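Long-range contacts in lipocalin allergen (Canis lupus familiaris, PDB 4ODD), which is a secreted dog dander allergen of the lipocalin family and probably binds small molecules inside its beta-barrel: residues V7-S12 and V43-L48; R47-F52 and G68-R73; D91-A96 and H122-D127; A96-D101 and A114-R119. All blocks are in the same frame, centred on the assembly; numbering follows the deposited sequence.

Contact 1 (V7-S12 and V43-L48)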
loop_
_atom_site.group_PDB
_atom_site.type_symbol
_atom_site.label_atom_id
_atom_site.label_comp_id
_atom_site.label_asym_id
_atom_site.label_seq_id
_atom_site.Cartn_x
_atom_site.Cartn_y
_atom_site.Cartn_z
ATOM N N VAL A 7 0.213 -15.821 4.381
ATOM C CA VAL A 7 0.586 -14.426 4.272
ATOM C C VAL A 7 -0.146 -13.553 5.302
ATOM O O VAL A 7 0.493 -12.868 6.094
ATOM C CB VAL A 7 0.406 -13.916 2.803
ATOM C CG1 VAL A 7 -0.715 -12.905 2.703
ATOM C CG2 VAL A 7 1.727 -13.350 2.242
ATOM N N LEU A 8 -1.473 -13.611 5.325
ATOM C CA LEU A 8 -2.266 -12.745 6.199
ATOM C C LEU A 8 -1.911 -12.845 7.681
ATOM O O LEU A 8 -2.120 -11.891 8.444
ATOM C CB LEU A 8 -3.766 -13.004 6.007
ATOM C CG LEU A 8 -4.440 -12.405 4.767
ATOM C CD1 LEU A 8 -5.884 -12.881 4.664
ATOM C CD2 LEU A 8 -4.374 -10.870 4.754
ATOM N N THR A 9 -1.375 -13.980 8.106
ATOM C CA THR A 9 -1.081 -14.139 9.523
ATOM C C THR A 9 0.136 -13.317 9.903
ATOM O O THR A 9 0.112 -12.543 10.872
ATOM C CB THR A 9 -0.796 -15.605 9.893
ATOM O OG1 THR A 9 -1.777 -16.465 9.293
ATOM C CG2 THR A 9 -0.820 -15.773 11.409
ATOM N N GLN A 10 1.187 -13.483 9.103
ATOM C CA GLN A 10 2.509 -12.964 9.411
ATOM C C GLN A 10 2.698 -11.474 9.148
ATOM O O GLN A 10 3.770 -10.942 9.414
ATOM C CB GLN A 10 3.560 -13.741 8.614
ATOM C CG GLN A 10 3.678 -15.201 9.003
ATOM C CD GLN A 10 4.010 -15.381 10.481
ATOM O OE1 GLN A 10 3.111 -15.464 11.324
ATOM N NE2 GLN A 10 5.306 -15.438 10.803
ATOM N N VAL A 11 1.689 -10.797 8.612
ATOM C CA VAL A 11 1.935 -9.443 8.118
ATOM C C VAL A 11 1.856 -8.385 9.200
ATOM O O VAL A 11 2.361 -7.276 9.027
ATOM C CB VAL A 11 0.997 -9.037 6.959
ATOM C CG1 VAL A 11 0.812 -10.188 6.024
ATOM C CG2 VAL A 11 -0.340 -8.585 7.484
ATOM N N SER A 12 1.216 -8.717 10.311
ATOM C CA SER A 12 1.053 -7.740 11.366
ATOM C C SER A 12 2.395 -7.202 11.800
ATOM O O SER A 12 3.372 -7.947 11.890
ATOM C CB SER A 12 0.317 -8.347 12.542
ATOM O OG SER A 12 -1.075 -8.326 12.278
ATOM N N VAL A 43 -3.464 -7.049 11.940
ATOM C CA VAL A 43 -4.482 -8.041 11.604
ATOM C C VAL A 43 -5.239 -8.551 12.844
ATOM O O VAL A 43 -4.638 -9.125 13.748
ATOM C CB VAL A 43 -3.837 -9.245 10.895
ATOM C CG1 VAL A 43 -4.899 -10.176 10.330
ATOM C CG2 VAL A 43 -2.902 -8.762 9.786
ATOM N N ASP A 44 -6.551 -8.338 12.888
ATOM C CA ASP A 44 -7.387 -8.878 13.964
ATOM C C ASP A 44 -8.107 -10.111 13.426
ATOM O O ASP A 44 -9.279 -10.056 13.031
ATOM C CB ASP A 44 -8.379 -7.823 14.466
ATOM C CG ASP A 44 -9.200 -8.296 15.660
ATOM O OD1 ASP A 44 -9.188 -9.509 15.974
ATOM O OD2 ASP A 44 -9.883 -7.448 16.277
ATOM N N ILE A 45 -7.353 -11.212 13.439
ATOM C CA ILE A 45 -7.674 -12.466 12.753
ATOM C C ILE A 45 -8.999 -13.112 13.132
ATOM O O ILE A 45 -9.664 -13.686 12.280
ATOM C CB ILE A 45 -6.552 -13.507 12.948
ATOM C CG1 ILE A 45 -5.203 -12.915 12.510
ATOM C CG2 ILE A 45 -6.885 -14.793 12.195
ATOM C CD1 ILE A 45 -3.966 -13.654 13.043
ATOM N N PRO A 46 -9.371 -13.057 14.414
ATOM C CA PRO A 46 -10.726 -13.481 14.794
ATOM C C PRO A 46 -11.824 -12.589 14.203
ATOM O O PRO A 46 -12.717 -13.093 13.529
ATOM C CB PRO A 46 -10.713 -13.361 16.323
ATOM C CG PRO A 46 -9.484 -12.540 16.655
ATOM C CD PRO A 46 -8.505 -12.871 15.587
ATOM N N ARG A 47 -11.750 -11.286 14.460
ATOM C CA ARG A 47 -12.743 -10.320 13.983
ATOM C C ARG A 47 -12.730 -10.069 12.450
ATOM O O ARG A 47 -13.506 -9.241 11.937
ATOM C CB ARG A 47 -12.541 -8.986 14.717
ATOM C CG ARG A 47 -13.154 -8.902 16.101
ATOM C CD ARG A 47 -14.667 -8.675 16.033
ATOM N NE ARG A 47 -15.077 -7.574 15.151
ATOM C CZ ARG A 47 -14.904 -6.277 15.412
ATOM N NH1 ARG A 47 -14.294 -5.889 16.528
ATOM N NH2 ARG A 47 -15.330 -5.360 14.547
ATOM N N LEU A 48 -11.839 -10.766 11.735
ATOM C CA LEU A 48 -11.594 -10.527 10.304
ATOM C C LEU A 48 -11.446 -9.056 9.902
ATOM O O LEU A 48 -12.018 -8.624 8.896
ATOM C CB LEU A 48 -12.684 -11.191 9.470
ATOM C CG LEU A 48 -12.663 -12.702 9.660
ATOM C CD1 LEU A 48 -13.798 -13.324 8.915
ATOM C CD2 LEU A 48 -11.345 -13.289 9.191
#
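S12 and V43 mark the nearest backbone approach, with their CA atoms 5.5 Å apart, where the chain leaving the short, weakly bonded helix 6-10 passes the end of strand 36-44. This is the closed end of the lipocalin barrel, where an N-terminal helical turn lies across the bottom before the first strand begins. One hydrogen bond joins the two segments: V43 N donates to S12 OG over 2.7 Å, with an angle of 155° at the hydrogen. The serine hydroxyl stands beside its own backbone N and anti to the carbonyl carbon (chi1 -82°), and from there it meets a main-chain N-H at the strand end. A short polar side chain suits this place, since a single carbon carries the oxygen to the strand.

V43 packs beside that bond. Its CG2 branch meets V11 CG2 at 3.4 Å, the two valines crossing at about a right angle, and it also lies 3.5 Å from L8 O, within the helical turn. CG2 alone thus spans helix and loop, while the second branch, CG1, adds a contact of 3.8 Å with the same L8 O, so both methyls of V43 sit against this carbonyl. V11 also reaches M92 of strand 84-92, and its carbonyl oxygen accepts from W15 NE1, the tryptophan of the lipocalin GxW motif. Farther out the contact thins to two exposed side chains meeting by their methyls: T9 CG2 and I45 CD1, 4.1 Å apart.

Contact 2 (R47-F52 and G68-R73); sequences RLKMLF and GASIGR
M50 and A69 form the central hydrogen-bonded pair of an antiparallel hairpin in the lipocalin barrel wall, strands 49-57 and 62-71. M50 N donates to A69 O at 2.8 Å and A69 N returns a bond to M50 O. The pairing extends past the strand end through I71 N to L48 O, also 2.8 Å. There L48, with the positive backbone angles of a left-handed conformation, and K49 together face D44 in a G1 beta bulge.

The packed part gathers M50, A69 and I71, with the F52 ring at its end. A69 is small enough for that ring to approach edge-on, CE2 of F52 lying 4.0 Å from A69 CB, while the same ring makes an edge-to-face stack with F87. The flexible chain of M50 crosses I71 obliquely, CG to CD1 at 4.2 Å, and touches I41 and I77 on the flanking strands.

M50 and A69 are buried, but the opposite face is more open to solvent: G68 is exposed, and K49, L51 and S70 partly so. G68 offers no side chain, and L51 CD1 lies 4.0 Å from G68 N. K49, bent at chi2 (-87°), lays its aliphatic part along the neighbouring strand, with CD 3.6 Å from A69 O and CE 3.8 Å from S70 CB.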
loop_
_atom_site.group_PDB
_atom_site.type_symbol
_atom_site.label_atom_id
_atom_site.label_comp_id
_atom_site.label_asym_id
_atom_site.label_seq_id
_atom_site.Cartn_x
_atom_site.Cartn_y
_atom_site.Cartn_z
ATOM N N ARG A 47 -11.750 -11.286 14.460
ATOM C CA ARG A 47 -12.743 -10.320 13.983
ATOM C C ARG A 47 -12.730 -10.069 12.450
ATOM O O ARG A 47 -13.506 -9.241 11.937
ATOM C CB ARG A 47 -12.541 -8.986 14.717
ATOM C CG ARG A 47 -13.154 -8.902 16.101
ATOM C CD ARG A 47 -14.667 -8.675 16.033
ATOM N NE ARG A 47 -15.077 -7.574 15.151
ATOM C CZ ARG A 47 -14.904 -6.277 15.412
ATOM N NH1 ARG A 47 -14.294 -5.889 16.528
ATOM N NH2 ARG A 47 -15.330 -5.360 14.547
ATOM N N LEU A 48 -11.839 -10.766 11.735
ATOM C CA LEU A 48 -11.594 -10.527 10.304
ATOM C C LEU A 48 -11.446 -9.056 9.902
ATOM O O LEU A 48 -12.018 -8.624 8.896
ATOM C CB LEU A 48 -12.684 -11.191 9.470
ATOM C CG LEU A 48 -12.663 -12.702 9.660
ATOM C CD1 LEU A 48 -13.798 -13.324 8.915
ATOM C CD2 LEU A 48 -11.345 -13.289 9.191
ATOM N N LYS A 49 -10.679 -8.300 10.686
ATOM C CA LYS A 49 -10.464 -6.871 10.448
ATOM C C LYS A 49 -8.972 -6.558 10.292
ATOM O O LYS A 49 -8.133 -7.252 10.854
ATOM C CB LYS A 49 -11.057 -6.045 11.600
ATOM C CG LYS A 49 -12.587 -6.122 11.724
ATOM C CD LYS A 49 -13.262 -5.074 10.839
ATOM C CE LYS A 49 -14.590 -5.570 10.272
ATOM N NZ LYS A 49 -15.068 -4.684 9.160
ATOM N N MET A 50 -8.646 -5.531 9.514
ATOM C CA MET A 50 -7.267 -5.064 9.404
ATOM C C MET A 50 -7.205 -3.592 9.694
ATOM O O MET A 50 -8.153 -2.856 9.408
ATOM C CB MET A 50 -6.695 -5.317 8.014
ATOM C CG MET A 50 -5.937 -6.607 7.890
ATOM S SD MET A 50 -5.381 -6.891 6.202
ATOM C CE MET A 50 -3.878 -5.906 6.159
ATOM N N LEU A 51 -6.086 -3.155 10.259
ATOM C CA LEU A 51 -5.859 -1.733 10.453
ATOM C C LEU A 51 -4.565 -1.300 9.747
ATOM O O LEU A 51 -3.497 -1.840 10.014
ATOM C CB LEU A 51 -5.815 -1.393 11.950
ATOM C CG LEU A 51 -5.810 0.115 12.239
ATOM C CD1 LEU A 51 -7.221 0.682 12.119
ATOM C CD2 LEU A 51 -5.207 0.442 13.591
ATOM N N PHE A 52 -4.669 -0.342 8.836
ATOM C CA PHE A 52 -3.487 0.226 8.192
ATOM C C PHE A 52 -3.160 1.556 8.829
ATOM O O PHE A 52 -4.007 2.456 8.890
ATOM C CB PHE A 52 -3.708 0.423 6.690
ATOM C CG PHE A 52 -4.036 -0.842 5.969
ATOM C CD1 PHE A 52 -3.051 -1.564 5.331
ATOM C CD2 PHE A 52 -5.340 -1.336 5.963
ATOM C CE1 PHE A 52 -3.367 -2.745 4.680
ATOM C CE2 PHE A 52 -5.655 -2.517 5.314
ATOM C CZ PHE A 52 -4.670 -3.216 4.673
ATOM N N GLY A 68 -9.565 1.233 8.921
ATOM C CA GLY A 68 -10.122 -0.084 9.164
ATOM C C GLY A 68 -10.589 -0.736 7.880
ATOM O O GLY A 68 -11.044 -0.066 6.940
ATOM N N ALA A 69 -10.473 -2.056 7.834
ATOM C CA ALA A 69 -10.837 -2.801 6.643
ATOM C C ALA A 69 -11.287 -4.152 7.089
ATOM O O ALA A 69 -10.913 -4.605 8.164
ATOM C CB ALA A 69 -9.646 -2.935 5.715
ATOM N N SER A 70 -12.092 -4.814 6.273
ATOM C CA SER A 70 -12.510 -6.167 6.621
ATOM C C SER A 70 -11.853 -7.155 5.679
ATOM O O SER A 70 -11.622 -6.853 4.510
ATOM C CB SER A 70 -14.034 -6.298 6.593
ATOM O OG SER A 70 -14.543 -5.730 5.403
ATOM N N ILE A 71 -11.512 -8.331 6.186
ATOM C CA ILE A 71 -11.047 -9.393 5.306
ATOM C C ILE A 71 -12.235 -10.241 4.894
ATOM O O ILE A 71 -12.903 -10.853 5.732
ATOM C CB ILE A 71 -10.014 -10.291 5.974
ATOM C CG1 ILE A 71 -8.920 -9.444 6.644
ATOM C CG2 ILE A 71 -9.458 -11.274 4.952
ATOM C CD1 ILE A 71 -7.968 -10.249 7.513
ATOM N N GLY A 72 -12.515 -10.255 3.598
ATOM C CA GLY A 72 -13.641 -11.006 3.083
ATOM C C GLY A 72 -13.230 -12.393 2.644
ATOM O O GLY A 72 -12.208 -12.921 3.084
ATOM N N ARG A 73 -14.039 -12.977 1.767
ATOM C CA ARG A 73 -13.765 -14.302 1.238
ATOM C C ARG A 73 -12.678 -14.230 0.175
ATOM O O ARG A 73 -12.567 -13.243 -0.561
ATOM C CB ARG A 73 -15.041 -14.937 0.666
ATOM C CG ARG A 73 -15.641 -14.200 -0.532
ATOM C CD ARG A 73 -16.843 -14.947 -1.114
ATOM N NE ARG A 73 -16.467 -16.187 -1.793
ATOM C CZ ARG A 73 -16.013 -16.246 -3.042
ATOM N NH1 ARG A 73 -15.869 -15.132 -3.750
ATOM N NH2 ARG A 73 -15.698 -17.417 -3.584
#

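Contact 3 (D91-A96 and H122-D127)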
loop_
_atom_site.group_PDB
_atom_site.type_symbol
_atom_site.label_atom_id
_atom_site.label_comp_id
_atom_site.label_asym_id
_atom_site.label_seq_id
_atom_site.Cartn_x
_atom_site.Cartn_y
_atom_site.Cartn_z
ATOM N N ASP A 91 2.195 -10.715 -2.204
ATOM C CA ASP A 91 3.385 -11.486 -1.847
ATOM C C ASP A 91 4.008 -11.004 -0.540
ATOM O O ASP A 91 3.983 -9.815 -0.230
ATOM C CB ASP A 91 4.417 -11.373 -2.979
ATOM C CG ASP A 91 5.258 -12.627 -3.131
ATOM O OD1 ASP A 91 4.697 -13.741 -3.045
ATOM O OD2 ASP A 91 6.481 -12.495 -3.337
ATOM N N MET A 92 4.570 -11.925 0.232
ATOM C CA MET A 92 5.293 -11.532 1.440
ATOM C C MET A 92 6.530 -12.378 1.723
ATOM O O MET A 92 6.465 -13.609 1.746
ATOM C CB MET A 92 4.388 -11.551 2.673
ATOM C CG MET A 92 5.088 -11.057 3.937
ATOM S SD MET A 92 4.317 -11.575 5.487
ATOM C CE MET A 92 4.668 -13.338 5.499
ATOM N N THR A 93 7.654 -11.691 1.925
ATOM C CA THR A 93 8.861 -12.275 2.504
ATOM C C THR A 93 8.905 -11.733 3.935
ATOM O O THR A 93 7.969 -11.050 4.348
ATOM C CB THR A 93 10.124 -11.894 1.686
ATOM O OG1 THR A 93 10.848 -10.842 2.337
ATOM C CG2 THR A 93 9.743 -11.445 0.273
ATOM N N PRO A 94 9.958 -12.042 4.715
ATOM C CA PRO A 94 9.964 -11.486 6.078
ATOM C C PRO A 94 10.460 -10.042 6.074
ATOM O O PRO A 94 10.202 -9.265 7.003
ATOM C CB PRO A 94 10.962 -12.383 6.828
ATOM C CG PRO A 94 11.313 -13.500 5.876
ATOM C CD PRO A 94 11.087 -12.960 4.502
ATOM N N ASN A 95 11.174 -9.705 5.004
ATOM C CA ASN A 95 11.669 -8.360 4.764
ATOM C C ASN A 95 10.706 -7.508 3.918
ATOM O O ASN A 95 10.733 -6.284 3.986
ATOM C CB ASN A 95 13.044 -8.444 4.084
ATOM C CG ASN A 95 13.650 -7.080 3.810
ATOM O OD1 ASN A 95 14.229 -6.456 4.706
ATOM N ND2 ASN A 95 13.529 -6.612 2.566
ATOM N N ALA A 96 9.846 -8.148 3.130
ATOM C CA ALA A 96 9.076 -7.396 2.139
ATOM C C ALA A 96 7.559 -7.689 2.070
ATOM O O ALA A 96 7.062 -8.668 2.637
ATOM C CB ALA A 96 9.727 -7.541 0.758
ATOM N N HIS A 122 18.080 -3.189 3.903
ATOM C CA HIS A 122 18.683 -4.322 3.183
ATOM C C HIS A 122 17.734 -5.013 2.200
ATOM O O HIS A 122 17.776 -6.232 2.028
ATOM C CB HIS A 122 19.250 -5.341 4.179
ATOM C CG HIS A 122 18.355 -5.596 5.356
ATOM N ND1 HIS A 122 17.401 -6.593 5.367
ATOM C CD2 HIS A 122 18.260 -4.973 6.555
ATOM C CE1 HIS A 122 16.764 -6.576 6.525
ATOM N NE2 HIS A 122 17.265 -5.602 7.262
ATOM N N VAL A 123 16.901 -4.218 1.539
ATOM C CA VAL A 123 15.802 -4.728 0.722
ATOM C C VAL A 123 16.218 -5.617 -0.463
ATOM O O VAL A 123 17.023 -5.220 -1.310
ATOM C CB VAL A 123 14.933 -3.561 0.230
ATOM C CG1 VAL A 123 15.162 -2.343 1.121
ATOM C CG2 VAL A 123 15.249 -3.221 -1.216
ATOM N N ASN A 124 15.652 -6.823 -0.509
ATOM C CA ASN A 124 15.937 -7.790 -1.571
ATOM C C ASN A 124 15.693 -7.224 -2.965
ATOM O O ASN A 124 14.555 -6.947 -3.338
ATOM C CB ASN A 124 15.087 -9.058 -1.399
ATOM C CG ASN A 124 15.463 -9.870 -0.167
ATOM O OD1 ASN A 124 16.240 -10.819 -0.255
ATOM N ND2 ASN A 124 14.889 -9.517 0.982
ATOM N N GLU A 125 16.762 -7.073 -3.739
ATOM C CA GLU A 125 16.657 -6.562 -5.107
ATOM C C GLU A 125 15.708 -7.401 -5.982
ATOM O O GLU A 125 15.145 -6.913 -6.965
ATOM C CB GLU A 125 18.049 -6.478 -5.738
ATOM C CG GLU A 125 18.198 -5.379 -6.785
ATOM C CD GLU A 125 17.894 -5.851 -8.198
ATOM O OE1 GLU A 125 17.164 -6.853 -8.358
ATOM O OE2 GLU A 125 18.400 -5.220 -9.151
ATOM N N GLU A 126 15.537 -8.662 -5.610
ATOM C CA GLU A 126 14.649 -9.567 -6.323
ATOM C C GLU A 126 13.213 -9.120 -6.123
ATOM O O GLU A 126 12.420 -9.087 -7.060
ATOM C CB GLU A 126 14.827 -10.990 -5.799
ATOM C CG GLU A 126 16.234 -11.553 -5.986
ATOM C CD GLU A 126 17.307 -10.740 -5.271
ATOM O OE1 GLU A 126 17.641 -11.080 -4.110
ATOM O OE2 GLU A 126 17.818 -9.767 -5.874
ATOM N N ASP A 127 12.892 -8.799 -4.877
ATOM C CA ASP A 127 11.639 -8.152 -4.516
ATOM C C ASP A 127 11.275 -7.016 -5.483
ATOM O O ASP A 127 10.152 -6.966 -6.007
ATOM C CB ASP A 127 11.727 -7.638 -3.077
ATOM C CG ASP A 127 11.928 -8.762 -2.066
ATOM O OD1 ASP A 127 11.570 -9.920 -2.370
ATOM O OD2 ASP A 127 12.434 -8.486 -0.961
#
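The side-chain amide of N95 meets two flat groups, the imidazole of H122 and the amide of N124, and stacks on neither. Its plane is 40° from the H122 ring, which it approaches obliquely with CG 4.1 Å from H122 ND1, and 70° from the N124 amide, whose ND2 lies 3.8 Å from N95 CB. With CG anti to its backbone N (chi1 -179°), N95 extends straight out of the turn into the 122-124 loop, the end of its amide lying against the backbone of V123.

D127, in the first turn of its helix, brings a fourth flat group, the carboxylate. Its OD1 is 3.6 Å from T93 CG2, and its CG is 3.8 Å from A96 CB. An acid suits the first turn of a helix, where the positive end of the helix dipole would probably favour its negative charge. T93 turns its methyl to D127 while its OG1 accepts from N95 N at 2.9 Å and from A96 N at 3.0 Å, an ST turn and ST motif that shape the bend.

The contact thus sets the start of helix 125-137 against the turn between strands 84-92 and 96-104. Nearby, D91 and K130 form a salt bridge between strand and helix, and M92 packs on helix 6-10.

Contact 4 (A96-D101 and A114-R119)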
loop_
_atom_site.group_PDB
_atom_site.type_symbol
_atom_site.label_atom_id
_atom_site.label_comp_id
_atom_site.label_asym_id
_atom_site.label_seq_id
_atom_site.Cartn_x
_atom_site.Cartn_y
_atom_site.Cartn_z
ATOM N N ALA A 96 9.846 -8.148 3.130
ATOM C CA ALA A 96 9.076 -7.396 2.139
ATOM C C ALA A 96 7.559 -7.689 2.070
ATOM O O ALA A 96 7.062 -8.668 2.637
ATOM C CB ALA A 96 9.727 -7.541 0.758
ATOM N N LEU A 97 6.841 -6.822 1.358
ATOM C CA LEU A 97 5.393 -6.898 1.254
ATOM C C LEU A 97 4.930 -6.202 -0.026
ATOM O O LEU A 97 5.165 -5.011 -0.214
ATOM C CB LEU A 97 4.759 -6.225 2.470
ATOM C CG LEU A 97 3.263 -6.430 2.652
ATOM C CD1 LEU A 97 3.001 -7.888 2.955
ATOM C CD2 LEU A 97 2.745 -5.546 3.772
ATOM N N ILE A 98 4.281 -6.944 -0.907
ATOM C CA ILE A 98 3.726 -6.341 -2.120
ATOM C C ILE A 98 2.191 -6.286 -2.074
ATOM O O ILE A 98 1.516 -7.323 -1.958
ATOM C CB ILE A 98 4.160 -7.091 -3.392
ATOM C CG1 ILE A 98 5.678 -7.039 -3.551
ATOM C CG2 ILE A 98 3.479 -6.488 -4.628
ATOM C CD1 ILE A 98 6.186 -7.808 -4.755
ATOM N N GLY A 99 1.647 -5.077 -2.157
ATOM C CA GLY A 99 0.211 -4.908 -2.110
ATOM C C GLY A 99 -0.334 -4.379 -3.418
ATOM O O GLY A 99 0.382 -3.708 -4.182
ATOM N N TYR A 100 -1.601 -4.687 -3.684
ATOM C CA TYR A 100 -2.289 -4.132 -4.839
ATOM C C TYR A 100 -3.671 -3.659 -4.449
ATOM O O TYR A 100 -4.512 -4.455 -4.017
ATOM C CB TYR A 100 -2.403 -5.160 -5.952
ATOM C CG TYR A 100 -3.047 -4.610 -7.197
ATOM C CD1 TYR A 100 -2.514 -3.504 -7.850
ATOM C CD2 TYR A 100 -4.183 -5.202 -7.736
ATOM C CE1 TYR A 100 -3.117 -3.005 -9.014
ATOM C CE2 TYR A 100 -4.779 -4.710 -8.891
ATOM C CZ TYR A 100 -4.250 -3.620 -9.516
ATOM O OH TYR A 100 -4.849 -3.146 -10.649
ATOM N N ASP A 101 -3.899 -2.359 -4.602
ATOM C CA ASP A 101 -5.193 -1.769 -4.282
ATOM C C ASP A 101 -5.961 -1.389 -5.537
ATOM O O ASP A 101 -5.387 -0.982 -6.550
ATOM C CB ASP A 101 -5.012 -0.509 -3.429
ATOM C CG ASP A 101 -6.326 0.027 -2.900
ATOM O OD1 ASP A 101 -7.157 -0.782 -2.440
ATOM O OD2 ASP A 101 -6.523 1.260 -2.944
ATOM N N ALA A 114 -0.039 0.067 -6.814
ATOM C CA ALA A 114 0.827 -1.034 -6.399
ATOM C C ALA A 114 1.852 -0.554 -5.337
ATOM O O ALA A 114 2.390 0.552 -5.433
ATOM C CB ALA A 114 1.512 -1.679 -7.614
ATOM N N LEU A 115 2.094 -1.366 -4.312
ATOM C CA LEU A 115 3.029 -0.972 -3.270
ATOM C C LEU A 115 4.037 -2.038 -2.896
ATOM O O LEU A 115 3.686 -3.215 -2.696
ATOM C CB LEU A 115 2.308 -0.580 -1.996
ATOM C CG LEU A 115 1.271 0.513 -2.047
ATOM C CD1 LEU A 115 -0.061 -0.099 -1.729
ATOM C CD2 LEU A 115 1.643 1.561 -1.021
ATOM N N LEU A 116 5.291 -1.598 -2.779
ATOM C CA LEU A 116 6.342 -2.410 -2.200
ATOM C C LEU A 116 6.632 -1.821 -0.843
ATOM O O LEU A 116 6.967 -0.647 -0.722
ATOM C CB LEU A 116 7.593 -2.398 -3.067
ATOM C CG LEU A 116 8.724 -3.285 -2.536
ATOM C CD1 LEU A 116 8.186 -4.630 -2.086
ATOM C CD2 LEU A 116 9.824 -3.452 -3.589
ATOM N N MET A 117 6.447 -2.627 0.188
ATOM C CA MET A 117 6.654 -2.152 1.539
ATOM C C MET A 117 7.750 -2.989 2.157
ATOM O O MET A 117 7.826 -4.201 1.927
ATOM C CB MET A 117 5.378 -2.271 2.364
ATOM C CG MET A 117 4.295 -1.280 1.978
ATOM S SD MET A 117 2.683 -1.986 2.370
ATOM C CE MET A 117 2.688 -3.379 1.242
ATOM N N GLY A 118 8.605 -2.339 2.941
ATOM C CA GLY A 118 9.734 -3.033 3.532
ATOM C C GLY A 118 9.646 -3.115 5.034
ATOM O O GLY A 118 9.015 -2.286 5.677
ATOM N N ARG A 119 10.273 -4.152 5.577
ATOM C CA ARG A 119 10.497 -4.297 7.002
ATOM C C ARG A 119 11.946 -3.901 7.252
ATOM O O ARG A 119 12.829 -4.745 7.200
ATOM C CB ARG A 119 10.307 -5.765 7.388
ATOM C CG ARG A 119 9.910 -6.009 8.836
ATOM C CD ARG A 119 8.414 -5.837 9.036
ATOM N NE ARG A 119 7.706 -7.112 9.089
ATOM C CZ ARG A 119 6.469 -7.265 9.566
ATOM N NH1 ARG A 119 5.801 -6.214 10.036
ATOM N NH2 ARG A 119 5.898 -8.470 9.582
#
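M117 curls over L97 across two antiparallel neighbours in the lipocalin barrel, strands 96-104 and 110-118; in the segments 96-101 and 114-118 their axes approach to 4.6 Å, with 161° between the N-to-C directions. The methionine chain bends at chi3 (-64°), bringing the CE methyl back beside L97 CB at 3.7 Å and above the backbone of G99, 3.9 Å from its N. G99 has no side chain to meet this methyl, so the hollow on the strand takes the bump from its neighbour.

On the other face L116 does the filling: its CD1 packs over two residues, 3.8 Å from I98 CG1 and 4.4 Å from A96 CB. Farther along, the Y100 ring sets its edge against the small A114, CD1 to CA at 4.4 Å.

Backbone bonds hold the strands together: M117 N to L97 O and L115 N with G99 O, G99 N to L115 O, and a weak one from L97 N to M117 O. The side chains add only apolar contacts. L97 and M117, with W15, I89, I41 and L38 about them, make one face greasy, as befits a barrel interior that probably receives small molecules; I98 and A114 offer apolar surface to L134 and F131 of helix 125-137, with K130 and D127 also against this face.

How the contacts relate
Contact 4 is the buried core, all its touching residues enclosed, whereas contacts 1, 2 and 3 are only partly buried and lie farther from the centre. Contacts 2 and 4 are both hairpins of one curled sheet, but the first has a solvent side with a lysine and a serine, while the side chains meeting across the second are apolar on both faces. Contact 1 sets a helix and the loop after it on a strand end through a hydroxyl bond; contact 3 packs a helix start on a turn by amides, methyls and a carboxylate, without a clear hydrogen bond between them. Contacts 1 and 2 are joined by a probable hydrogen bond from D44 N to K49 O; contacts 3 and 4 share A96.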